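PDB 2XP1: SPT6 from Antonospora locustae, which probably acts as a transcription elongation factor and histone chaperone, its noncanonical tandem SH2 domains enabling interaction with RNA polymerase II. Local coordinates for residues 168-171 against 172-176; 97-101 against 102-106. All blocks are in the same frame, centred on the assembly; numbering follows the deposited sequence.

Interaction 1: 168-171 against 172-176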
loop_
_atom_site.group_PDB
_atom_site.type_symbol
_atom_site.label_atom_id
_atom_site.label_comp_id
_atom_site.label_asym_id
_atom_site.label_seq_id
_atom_site.Cartn_x
_atom_site.Cartn_y
_atom_site.Cartn_z
ATOM N N ASP A 168 -9.914 12.197 -11.282
ATOM C CA ASP A 168 -11.098 11.803 -12.013
ATOM C C ASP A 168 -11.867 10.657 -11.372
ATOM O O ASP A 168 -13.105 10.761 -11.177
ATOM C CB ASP A 168 -10.744 11.461 -13.468
ATOM C CG ASP A 168 -11.105 12.574 -14.417
ATOM O OD1 ASP A 168 -11.678 13.577 -13.924
ATOM O OD2 ASP A 168 -10.822 12.447 -15.637
ATOM N N SER A 169 -11.135 9.573 -11.062
ATOM C CA SER A 169 -11.751 8.382 -10.469
ATOM C C SER A 169 -12.141 8.688 -9.037
ATOM O O SER A 169 -13.236 8.251 -8.589
ATOM C CB SER A 169 -10.902 7.094 -10.599
ATOM O OG SER A 169 -9.504 7.310 -10.573
ATOM N N PHE A 170 -11.285 9.471 -8.356
ATOM C CA PHE A 170 -11.627 9.980 -7.024
ATOM C C PHE A 170 -12.955 10.743 -7.049
ATOM O O PHE A 170 -13.867 10.447 -6.256
ATOM C CB PHE A 170 -10.533 10.862 -6.386
ATOM C CG PHE A 170 -11.030 11.625 -5.192
ATOM C CD1 PHE A 170 -11.207 10.982 -3.964
ATOM C CD2 PHE A 170 -11.382 12.958 -5.306
ATOM C CE1 PHE A 170 -11.705 11.653 -2.871
ATOM C CE2 PHE A 170 -11.886 13.650 -4.212
ATOM C CZ PHE A 170 -12.038 12.989 -2.982
ATOM N N VAL A 171 -13.050 11.720 -7.949
ATOM C CA VAL A 171 -14.299 12.470 -8.142
ATOM C C VAL A 171 -15.489 11.509 -8.296
ATOM O O VAL A 171 -16.503 11.622 -7.575
ATOM C CB VAL A 171 -14.205 13.409 -9.364
ATOM C CG1 VAL A 171 -15.589 13.977 -9.735
ATOM C CG2 VAL A 171 -13.214 14.522 -9.084
ATOM N N ALA A 172 -15.333 10.552 -9.214
ATOM C CA ALA A 172 -16.373 9.572 -9.514
ATOM C C ALA A 172 -16.876 8.881 -8.247
ATOM O O ALA A 172 -18.081 8.756 -8.033
ATOM C CB ALA A 172 -15.860 8.541 -10.524
ATOM N N TYR A 173 -15.937 8.455 -7.408
ATOM C CA TYR A 173 -16.250 7.769 -6.166
ATOM C C TYR A 173 -16.921 8.700 -5.140
ATOM O O TYR A 173 -17.938 8.349 -4.529
ATOM C CB TYR A 173 -14.966 7.164 -5.603
ATOM C CG TYR A 173 -15.006 6.946 -4.123
ATOM C CD1 TYR A 173 -15.489 5.754 -3.578
ATOM C CD2 TYR A 173 -14.557 7.928 -3.270
ATOM C CE1 TYR A 173 -15.526 5.558 -2.207
ATOM C CE2 TYR A 173 -14.580 7.756 -1.909
ATOM C CZ TYR A 173 -15.065 6.575 -1.372
ATOM O OH TYR A 173 -15.065 6.444 0.001
ATOM N N ARG A 174 -16.343 9.888 -4.974
ATOM C CA ARG A 174 -16.772 10.858 -3.972
ATOM C C ARG A 174 -18.230 11.316 -4.116
ATOM O O ARG A 174 -18.921 11.540 -3.100
ATOM C CB ARG A 174 -15.840 12.060 -4.019
ATOM C CG ARG A 174 -16.018 13.033 -2.893
ATOM C CD ARG A 174 -15.732 12.397 -1.560
ATOM N NE ARG A 174 -16.045 13.332 -0.491
ATOM C CZ ARG A 174 -17.266 13.528 -0.007
ATOM N NH1 ARG A 174 -18.304 12.853 -0.499
ATOM N NH2 ARG A 174 -17.454 14.406 0.970
ATOM N N LYS A 175 -18.693 11.440 -5.364
ATOM C CA LYS A 175 -20.088 11.873 -5.647
ATOM C C LYS A 175 -21.191 10.825 -5.362
ATOM O O LYS A 175 -22.241 11.166 -4.823
ATOM C CB LYS A 175 -20.230 12.464 -7.074
ATOM C CG LYS A 175 -20.099 11.472 -8.229
ATOM C CD LYS A 175 -19.936 12.208 -9.538
ATOM C CE LYS A 175 -20.241 11.313 -10.707
ATOM N NZ LYS A 175 -20.907 12.094 -11.792
ATOM N N ARG A 176 -20.935 9.565 -5.722
ATOM C CA ARG A 176 -21.993 8.564 -5.902
ATOM C C ARG A 176 -21.801 7.372 -4.971
ATOM O O ARG A 176 -21.998 7.478 -3.758
ATOM C CB ARG A 176 -22.019 8.089 -7.362
ATOM C CG ARG A 176 -23.361 7.523 -7.860
ATOM C CD ARG A 176 -24.239 8.591 -8.538
ATOM N NE ARG A 176 -25.410 8.004 -9.199
ATOM C CZ ARG A 176 -26.388 8.704 -9.776
ATOM N NH1 ARG A 176 -26.354 10.033 -9.773
ATOM N NH2 ARG A 176 -27.415 8.076 -10.354
#

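Interaction 2: 97-101 against 102-106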
loop_
_atom_site.group_PDB
_atom_site.type_symbol
_atom_site.label_atom_id
_atom_site.label_comp_id
_atom_site.label_asym_id
_atom_site.label_seq_id
_atom_site.Cartn_x
_atom_site.Cartn_y
_atom_site.Cartn_z
ATOM N N SER A 97 -0.066 14.774 -12.964
ATOM C CA SER A 97 -1.501 14.614 -13.321
ATOM C C SER A 97 -2.338 15.562 -12.518
ATOM O O SER A 97 -3.216 16.226 -13.051
ATOM C CB SER A 97 -1.999 13.188 -13.026
ATOM O OG SER A 97 -1.241 12.213 -13.734
ATOM N N ILE A 98 -2.045 15.610 -11.221
ATOM C CA ILE A 98 -2.790 16.401 -10.269
ATOM C C ILE A 98 -2.832 17.832 -10.786
ATOM O O ILE A 98 -3.915 18.402 -10.925
ATOM C CB ILE A 98 -2.167 16.302 -8.845
ATOM C CG1 ILE A 98 -2.568 14.980 -8.180
ATOM C CG2 ILE A 98 -2.519 17.493 -7.982
ATOM C CD1 ILE A 98 -1.701 14.582 -6.941
ATOM N N LYS A 99 -1.671 18.394 -11.110
ATOM C CA LYS A 99 -1.603 19.817 -11.487
ATOM C C LYS A 99 -2.088 20.082 -12.890
ATOM O O LYS A 99 -2.339 21.231 -13.263
ATOM C CB LYS A 99 -0.194 20.368 -11.307
ATOM C CG LYS A 99 0.361 20.108 -9.922
ATOM C CD LYS A 99 1.469 21.070 -9.653
ATOM C CE LYS A 99 2.650 20.373 -9.014
ATOM N NZ LYS A 99 3.770 21.368 -9.040
ATOM N N ALA A 100 -2.217 19.017 -13.669
ATOM C CA ALA A 100 -2.829 19.118 -14.995
ATOM C C ALA A 100 -4.349 19.225 -14.884
ATOM O O ALA A 100 -5.006 19.816 -15.750
ATOM C CB ALA A 100 -2.436 17.930 -15.885
ATOM N N HIS A 101 -4.914 18.698 -13.803
ATOM C CA HIS A 101 -6.365 18.560 -13.744
ATOM C C HIS A 101 -7.081 19.884 -13.896
ATOM O O HIS A 101 -6.647 20.903 -13.328
ATOM C CB HIS A 101 -6.817 17.881 -12.467
ATOM C CG HIS A 101 -8.160 17.243 -12.589
ATOM N ND1 HIS A 101 -9.304 17.828 -12.096
ATOM C CD2 HIS A 101 -8.548 16.087 -13.185
ATOM C CE1 HIS A 101 -10.340 17.054 -12.372
ATOM N NE2 HIS A 101 -9.907 15.988 -13.027
ATOM N N ALA A 102 -8.177 19.852 -14.669
ATOM C CA ALA A 102 -9.094 20.973 -14.765
ATOM C C ALA A 102 -9.364 21.608 -13.390
ATOM O O ALA A 102 -9.324 22.834 -13.273
ATOM C CB ALA A 102 -10.417 20.542 -15.441
ATOM N N LYS A 103 -9.587 20.775 -12.360
ATOM C CA LYS A 103 -10.032 21.221 -11.031
ATOM C C LYS A 103 -8.917 21.556 -10.016
ATOM O O LYS A 103 -9.210 21.930 -8.876
ATOM C CB LYS A 103 -11.005 20.192 -10.416
ATOM C CG LYS A 103 -12.295 19.978 -11.180
ATOM C CD LYS A 103 -13.345 21.023 -10.819
ATOM C CE LYS A 103 -13.354 22.195 -11.780
ATOM N NZ LYS A 103 -14.130 21.900 -13.031
ATOM N N TYR A 104 -7.651 21.416 -10.424
ATOM C CA TYR A 104 -6.516 21.820 -9.586
ATOM C C TYR A 104 -6.243 23.325 -9.618
ATOM O O TYR A 104 -6.186 23.913 -10.700
ATOM C CB TYR A 104 -5.262 21.107 -10.044
ATOM C CG TYR A 104 -4.032 21.483 -9.245
ATOM C CD1 TYR A 104 -3.716 20.805 -8.061
ATOM C CD2 TYR A 104 -3.186 22.521 -9.668
ATOM C CE1 TYR A 104 -2.579 21.139 -7.318
ATOM C CE2 TYR A 104 -2.037 22.865 -8.928
ATOM C CZ TYR A 104 -1.738 22.169 -7.758
ATOM O OH TYR A 104 -0.609 22.496 -7.016
ATOM N N PHE A 105 -6.046 23.926 -8.440
ATOM C CA PHE A 105 -5.503 25.291 -8.323
ATOM C C PHE A 105 -4.202 25.319 -7.526
ATOM O O PHE A 105 -3.981 24.470 -6.668
ATOM C CB PHE A 105 -6.504 26.246 -7.671
ATOM C CG PHE A 105 -7.731 26.460 -8.476
ATOM C CD1 PHE A 105 -8.782 25.549 -8.416
ATOM C CD2 PHE A 105 -7.835 27.565 -9.328
ATOM C CE1 PHE A 105 -9.919 25.730 -9.188
ATOM C CE2 PHE A 105 -8.968 27.764 -10.100
ATOM C CZ PHE A 105 -10.020 26.847 -10.030
ATOM N N ASN A 106 -3.371 26.328 -7.803
ATOM C CA ASN A 106 -2.084 26.576 -7.116
ATOM C C ASN A 106 -2.157 27.206 -5.742
ATOM O O ASN A 106 -1.250 27.014 -4.933
ATOM C CB ASN A 106 -1.163 27.441 -7.968
ATOM C CG ASN A 106 -0.394 26.633 -8.983
ATOM O OD1 ASN A 106 -0.690 26.696 -10.192
ATOM N ND2 ASN A 106 0.590 25.841 -8.505
#

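Interaction 1: 168-171 against 172-176
Phe170 and Arg174 meet one helical turn apart in a local i to i+4 contact within helix 167-175, the last helix of the modelled chain. The evidence is both backbone and side chain. Arg174 N donates to Phe170 O over 2.8 Å, with an N-H...O angle of 164° and the donor nearly in line with the C=O bond. The same spacing repeats in the bonds from Ala172 N to Asp168 O (3.0 Å), Tyr173 N to Ser169 O (3.0 Å) and Lys175 N to Val171 O (3.1 Å), which makes this a regular alpha-helical turn.

Both side chains leave the helix with CG anti to the backbone N (chi1 166° for Phe170), and they run side by side in the same direction. Arg174 CB sits 4.0 Å above one face of the Phe170 ring, toward its rim, while Arg174 CG reaches Phe170 CZ at 4.0 Å. The guanidinium is turned 83° from the ring plane, so it is the aliphatic part of the arginine that packs here rather than a flat stack; its NE forms a salt bridge with Glu149.

In this SH2 fold the helix lies against the antiparallel sheet that includes strands 124-129 and 162-164, with buried Phe170 meeting Phe139, Tyr159 and Phe164 edge-to-face and Val171 touching Tyr125 and Phe127. At the neighbouring position, Phe170 O lies in the plane of the Tyr173 ring at its edge, 4.0 Å from Tyr173 CD2, and the rings of Tyr173 and Phe164 meet obliquely.

Interaction 2: 97-101 against 102-106
Tyr104 folds back from a loop onto the last turn of helix 80-100, and its side chain can be followed outward along Ile98 and Lys99. Its CB lies 3.1 Å from Ile98 O. With CG anti to the backbone N (chi1 179°), the ring is carried back over the helix end, where CD1 meets Ile98 CG2 at 3.5 Å and CE1 follows the same methyl. CD2 approaches Lys99 CA, which stands over one ring face in a CH-pi contact, 3.8 Å from the centroid and close to the ring normal. Further out, CE2 and CZ run beside Lys99 CB and CG, and the tip OH ends 3.6 Å from Lys99 CD. The lysine thus lies lengthwise beside the tyrosine, while its NZ continues to a hydrogen bond with Phe53 O.

An alanine here would remove the ring and would probably leave the Lys99 aliphatic chain and the Ile98 methyl without their aromatic neighbour, opening a gap beside Phe129, whose ring meets that of Tyr104.

A reversal of the backbone delivers Tyr104. Tyr104 N donates to His101 O over 3.1 Å, although the donor stands 63° out of the carbonyl plane. Lys103 N donates to His101 ND1 over 3.0 Å in a fairly straight bond, and stands 35° out of the imidazole plane. Lys103 CB, in that plane, packs at the ring's edge. Two consecutive amides are therefore gripped by one residue, His101, through its carbonyl and its imidazole. The i+3 to i bond, with Ala102 and Lys103 in right-handed helical-type conformations, identifies a type I beta turn, His101 to Tyr104, where the chain leaves helix 80-100 and runs along strand 124-129, its backbone bonded to Phe127.

Overall arrangement
Interaction 2 comes first along the chain, at the end of helix 80-100, and interaction 1 follows at the C-terminus in helix 167-175. Their centres are about 15 Å apart, on the same side of the chain's centre. Asp168 OD1 lies 3.1 Å from His101 NE2, a probable hydrogen bond that joins the beta turn to the last helix. Both interactions also pack on strand 124-129, an outermost strand of the five-stranded sheet. Helix 80-100 runs between the two sheets of the tandem SH2 domains, and both interactions belong to the side of the second, where that strand and the Asp168-His101 pair connect them.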